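Local coordinates for protein fuculose-1-phosphate aldolase (Glaciozyma antarctica, PDB 4XXF) that belongs to the class II aldolase and adducin family and binds a zinc ion through a cluster of histidines, at residues P61-I75 / G85-A97. Sequence-based numbering, arbitrary orientation. Where two conformers were deposited one is given.
Sequences PFGLAFRLMTVSDLI and GGGKEGRRIVNLA
The backbones of 61-75 and 85-97 come together near Phe62, whose N donates an almost straight bond to Ile93 O (2.9 Å, 173°), and again at 73-75, where Ile75 and Gly86 form an antiparallel, non-hydrogen-bonded pair next to a weak bond from Gly87 N to Leu74 O; side chains add to both. Glycine suits 86 and 87, where phi is positive: a CB on Gly86 would run into Leu74 O, and one on Gly87 into Ile75 CG2.

Arg91 reaches across to the type II turn 61-64. With CG anti to the backbone N (chi1 -156°) and the chain bent at chi3, its NH1 comes in the carbonyl plane onto a lone pair of Phe62 O at 3.0 Å, while the guanidinium lays one face over the Gly63-Leu64 peptide. At the turn's third position, Gly63 has backbone angles that would jam a CB against the preceding carbonyl O; it would also strike NH1.

The Phe62 ring receives Asn95 CB over the centre of one face, 3.5 Å from the centroid in a CH-pi contact; the Asn95 amide lies 22° from the ring plane. Ile75 extends CD1 to Val94 CB at 3.9 Å and sets CG2 against Gly87 CA.

Beside Thr70-Asp73, the extended Lys88 chain passes Ser72 CB, and its NZ makes a salt bridge to Asp73 OD1 at 3.2 Å. Asp73 OD2 takes Thr70 N on its anti lone pair and Thr70 OG1 from above the carboxylate plane, which should steady the carboxylate for the lysine. One water ties together Asp73 O, Lys88 N and Arg91 O.

In this class II aldolase/adducin-type domain, 61-75 links strand 56-59 to strand 75-78, outermost in the mixed sheet within this chain, and 85-97 leads into helix 96-108. Asn95 sits at that helix's N-cap, OD1 weakly hydrogen-bonded to Gly98 N, its side chain about 7 Å from a zinc ion. Ile75 and Val94 pack on Val59, Leu74 on helix 15-36; the second subunit brings Phe239 edge-to-face with Phe62 and Gln246 against Arg91.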
# COMPACT_ATOMS: atom_id res chain seq x y z
N PRO A 61 -19.53 13.40 -13.58
CA PRO A 61 -20.08 12.83 -14.81
C PRO A 61 -19.66 11.38 -14.99
O PRO A 61 -18.54 11.01 -14.62
CB PRO A 61 -19.49 13.73 -15.90
CG PRO A 61 -18.16 14.15 -15.32
CD PRO A 61 -18.42 14.33 -13.84
N PHE A 62 -20.54 10.56 -15.52
CA PHE A 62 -20.33 9.12 -15.60
C PHE A 62 -19.10 8.76 -16.42
O PHE A 62 -18.95 9.18 -17.56
CB PHE A 62 -21.59 8.48 -16.21
CG PHE A 62 -21.77 7.00 -15.93
CD1 PHE A 62 -21.10 6.35 -14.90
CD2 PHE A 62 -22.66 6.27 -16.71
CE1 PHE A 62 -21.31 4.99 -14.67
CE2 PHE A 62 -22.87 4.93 -16.48
CZ PHE A 62 -22.19 4.29 -15.46
N GLY A 63 -18.21 7.97 -15.82
CA GLY A 63 -17.07 7.43 -16.55
C GLY A 63 -15.76 8.21 -16.44
O GLY A 63 -14.73 7.73 -16.89
N LEU A 64 -15.80 9.42 -15.89
CA LEU A 64 -14.57 10.20 -15.74
C LEU A 64 -13.82 9.78 -14.47
O LEU A 64 -14.40 9.72 -13.38
CB LEU A 64 -14.88 11.70 -15.70
CG LEU A 64 -13.67 12.61 -15.54
CD1 LEU A 64 -12.70 12.48 -16.70
CD2 LEU A 64 -14.14 14.04 -15.42
N ALA A 65 -12.53 9.50 -14.60
CA ALA A 65 -11.72 9.11 -13.46
C ALA A 65 -11.78 10.16 -12.36
O ALA A 65 -11.59 11.36 -12.61
CB ALA A 65 -10.28 8.91 -13.88
N PHE A 66 -11.99 9.71 -11.13
CA PHE A 66 -11.98 10.63 -9.99
C PHE A 66 -10.65 11.39 -9.91
O PHE A 66 -10.63 12.58 -9.56
CB PHE A 66 -12.21 9.88 -8.67
CG PHE A 66 -13.63 9.44 -8.42
CD1 PHE A 66 -14.60 9.44 -9.42
CD2 PHE A 66 -13.98 9.01 -7.15
CE1 PHE A 66 -15.89 9.01 -9.14
CE2 PHE A 66 -15.28 8.59 -6.87
CZ PHE A 66 -16.23 8.59 -7.86
N ARG A 67 -9.55 10.72 -10.25
CA ARG A 67 -8.21 11.30 -10.22
C ARG A 67 -8.05 12.50 -11.15
O ARG A 67 -7.16 13.32 -10.94
CB ARG A 67 -7.20 10.19 -10.59
CG ARG A 67 -5.76 10.64 -10.85
CD ARG A 67 -5.14 11.23 -9.59
NE ARG A 67 -3.73 11.59 -9.77
CZ ARG A 67 -3.32 12.71 -10.34
NH1 ARG A 67 -4.20 13.59 -10.81
NH2 ARG A 67 -2.02 12.96 -10.44
N LEU A 68 -8.91 12.61 -12.16
CA LEU A 68 -8.81 13.68 -13.14
C LEU A 68 -9.96 14.69 -13.04
O LEU A 68 -10.07 15.57 -13.89
CB LEU A 68 -8.78 13.10 -14.56
CG LEU A 68 -7.66 12.07 -14.76
CD1 LEU A 68 -7.80 11.40 -16.13
CD2 LEU A 68 -6.26 12.69 -14.62
N MET A 69 -10.79 14.58 -12.00
CA MET A 69 -11.95 15.46 -11.86
C MET A 69 -11.54 16.92 -11.80
O MET A 69 -10.58 17.26 -11.12
CB MET A 69 -12.73 15.09 -10.60
CG MET A 69 -14.15 15.66 -10.53
SD MET A 69 -15.24 15.02 -11.84
CE MET A 69 -14.87 13.26 -11.82
N THR A 70 -12.25 17.77 -12.53
CA THR A 70 -12.06 19.22 -12.44
C THR A 70 -13.42 19.89 -12.29
O THR A 70 -14.45 19.28 -12.57
CB THR A 70 -11.35 19.84 -13.67
OG1 THR A 70 -12.24 19.84 -14.79
CG2 THR A 70 -10.08 19.07 -14.02
N VAL A 71 -13.40 21.14 -11.85
CA VAL A 71 -14.64 21.89 -11.67
C VAL A 71 -15.47 21.95 -12.97
O VAL A 71 -16.69 21.80 -12.93
CB VAL A 71 -14.33 23.32 -11.15
CG1 VAL A 71 -15.54 24.24 -11.28
CG2 VAL A 71 -13.85 23.25 -9.71
N SER A 72 -14.80 22.08 -14.11
CA SER A 72 -15.47 22.17 -15.41
C SER A 72 -16.18 20.88 -15.82
O SER A 72 -17.04 20.90 -16.69
CB SER A 72 -14.46 22.55 -16.49
OG SER A 72 -14.04 23.90 -16.33
N ASP A 73 -15.81 19.76 -15.19
CA ASP A 73 -16.43 18.48 -15.53
C ASP A 73 -17.77 18.24 -14.85
O ASP A 73 -18.57 17.44 -15.33
CB ASP A 73 -15.49 17.34 -15.14
CG ASP A 73 -14.22 17.33 -15.94
OD1 ASP A 73 -14.30 17.26 -17.19
OD2 ASP A 73 -13.13 17.39 -15.33
N LEU A 74 -17.99 18.88 -13.70
CA LEU A 74 -19.21 18.62 -12.94
C LEU A 74 -20.46 18.95 -13.72
O LEU A 74 -20.51 19.97 -14.42
CB LEU A 74 -19.23 19.42 -11.64
CG LEU A 74 -18.12 19.14 -10.64
CD1 LEU A 74 -18.43 19.95 -9.39
CD2 LEU A 74 -18.01 17.64 -10.32
N ILE A 75 -21.49 18.13 -13.56
CA ILE A 75 -22.76 18.36 -14.23
C ILE A 75 -23.85 18.66 -13.23
O ILE A 75 -23.77 18.26 -12.06
CB ILE A 75 -23.18 17.16 -15.10
CG1 ILE A 75 -23.08 15.85 -14.32
CG2 ILE A 75 -22.33 17.09 -16.38
CD1 ILE A 75 -23.76 14.67 -15.00
N GLY A 85 -27.34 21.04 -16.92
CA GLY A 85 -26.29 22.03 -17.04
C GLY A 85 -24.90 21.49 -16.77
O GLY A 85 -24.74 20.35 -16.33
N GLY A 86 -23.89 22.31 -17.04
CA GLY A 86 -22.52 21.98 -16.72
C GLY A 86 -21.87 20.96 -17.64
O GLY A 86 -22.39 20.63 -18.71
N GLY A 87 -20.71 20.48 -17.22
CA GLY A 87 -20.01 19.44 -17.95
C GLY A 87 -19.31 19.86 -19.22
O GLY A 87 -19.35 21.01 -19.64
N LYS A 88 -18.68 18.87 -19.84
CA LYS A 88 -18.01 19.04 -21.12
C LYS A 88 -18.74 18.25 -22.20
O LYS A 88 -19.33 17.20 -21.92
CB LYS A 88 -16.56 18.59 -21.03
CG LYS A 88 -15.70 19.45 -20.10
CD LYS A 88 -14.29 18.92 -20.05
CE LYS A 88 -13.45 19.69 -19.04
NZ LYS A 88 -12.13 19.02 -18.84
N GLU A 89 -18.70 18.78 -23.41
CA GLU A 89 -19.17 18.10 -24.61
C GLU A 89 -18.68 16.66 -24.64
O GLU A 89 -17.48 16.42 -24.53
CB GLU A 89 -18.68 18.85 -25.86
CG GLU A 89 -19.29 18.44 -27.20
CD GLU A 89 -20.81 18.50 -27.23
OE1 GLU A 89 -21.40 19.27 -26.44
OE2 GLU A 89 -21.42 17.79 -28.07
N GLY A 90 -19.60 15.71 -24.78
CA GLY A 90 -19.21 14.32 -24.88
C GLY A 90 -19.38 13.54 -23.58
O GLY A 90 -19.38 12.31 -23.60
N ARG A 91 -19.52 14.23 -22.45
CA ARG A 91 -19.74 13.53 -21.19
C ARG A 91 -20.69 14.31 -20.28
O ARG A 91 -20.45 14.49 -19.09
CB ARG A 91 -18.41 13.25 -20.46
CG ARG A 91 -18.50 12.08 -19.49
CD ARG A 91 -17.27 11.92 -18.60
NE ARG A 91 -16.08 11.54 -19.36
CZ ARG A 91 -15.80 10.29 -19.74
NH1 ARG A 91 -16.62 9.31 -19.42
NH2 ARG A 91 -14.70 10.04 -20.43
N ARG A 92 -21.79 14.76 -20.86
CA ARG A 92 -22.87 15.34 -20.08
C ARG A 92 -23.86 14.23 -19.78
O ARG A 92 -25.00 14.23 -20.24
CB ARG A 92 -23.50 16.52 -20.82
CG ARG A 92 -22.56 17.71 -20.83
CD ARG A 92 -22.96 18.82 -21.77
NE ARG A 92 -22.03 19.92 -21.61
CZ ARG A 92 -21.63 20.73 -22.58
NH1 ARG A 92 -22.10 20.58 -23.81
NH2 ARG A 92 -20.77 21.70 -22.31
N ILE A 93 -23.38 13.28 -18.98
CA ILE A 93 -24.12 12.07 -18.66
C ILE A 93 -23.97 11.71 -17.20
O ILE A 93 -22.91 11.89 -16.60
CB ILE A 93 -23.66 10.87 -19.53
CG1 ILE A 93 -22.14 10.69 -19.44
CG2 ILE A 93 -24.10 11.04 -20.97
CD1 ILE A 93 -21.65 9.38 -20.04
N VAL A 94 -25.06 11.22 -16.62
CA VAL A 94 -25.07 10.80 -15.22
C VAL A 94 -25.35 9.30 -15.16
O VAL A 94 -26.07 8.76 -15.99
CB VAL A 94 -26.12 11.60 -14.40
CG1 VAL A 94 -27.55 11.22 -14.80
CG2 VAL A 94 -25.92 11.39 -12.90
N ASN A 95 -24.73 8.63 -14.20
CA ASN A 95 -25.11 7.26 -13.87
C ASN A 95 -26.47 7.32 -13.16
O ASN A 95 -26.55 7.72 -12.00
CB ASN A 95 -24.02 6.62 -13.01
CG ASN A 95 -24.46 5.33 -12.32
OD1 ASN A 95 -25.49 4.73 -12.65
ND2 ASN A 95 -23.66 4.89 -11.36
N LEU A 96 -27.55 6.96 -13.86
CA LEU A 96 -28.89 7.26 -13.36
C LEU A 96 -29.26 6.47 -12.12
O LEU A 96 -29.72 7.05 -11.13
CB LEU A 96 -29.95 7.02 -14.45
CG LEU A 96 -31.38 7.44 -14.07
CD1 LEU A 96 -31.46 8.94 -13.81
CD2 LEU A 96 -32.40 7.03 -15.13
N ALA A 97 -29.08 5.15 -12.16
CA ALA A 97 -29.48 4.30 -11.05
C ALA A 97 -28.79 4.75 -9.77
O ALA A 97 -29.43 4.91 -8.72
CB ALA A 97 -29.16 2.84 -11.34
O HOH W 1 -10.99 20.92 -17.06
O HOH W 2 -17.90 23.05 -18.27
O HOH W 3 -18.71 16.47 -18.09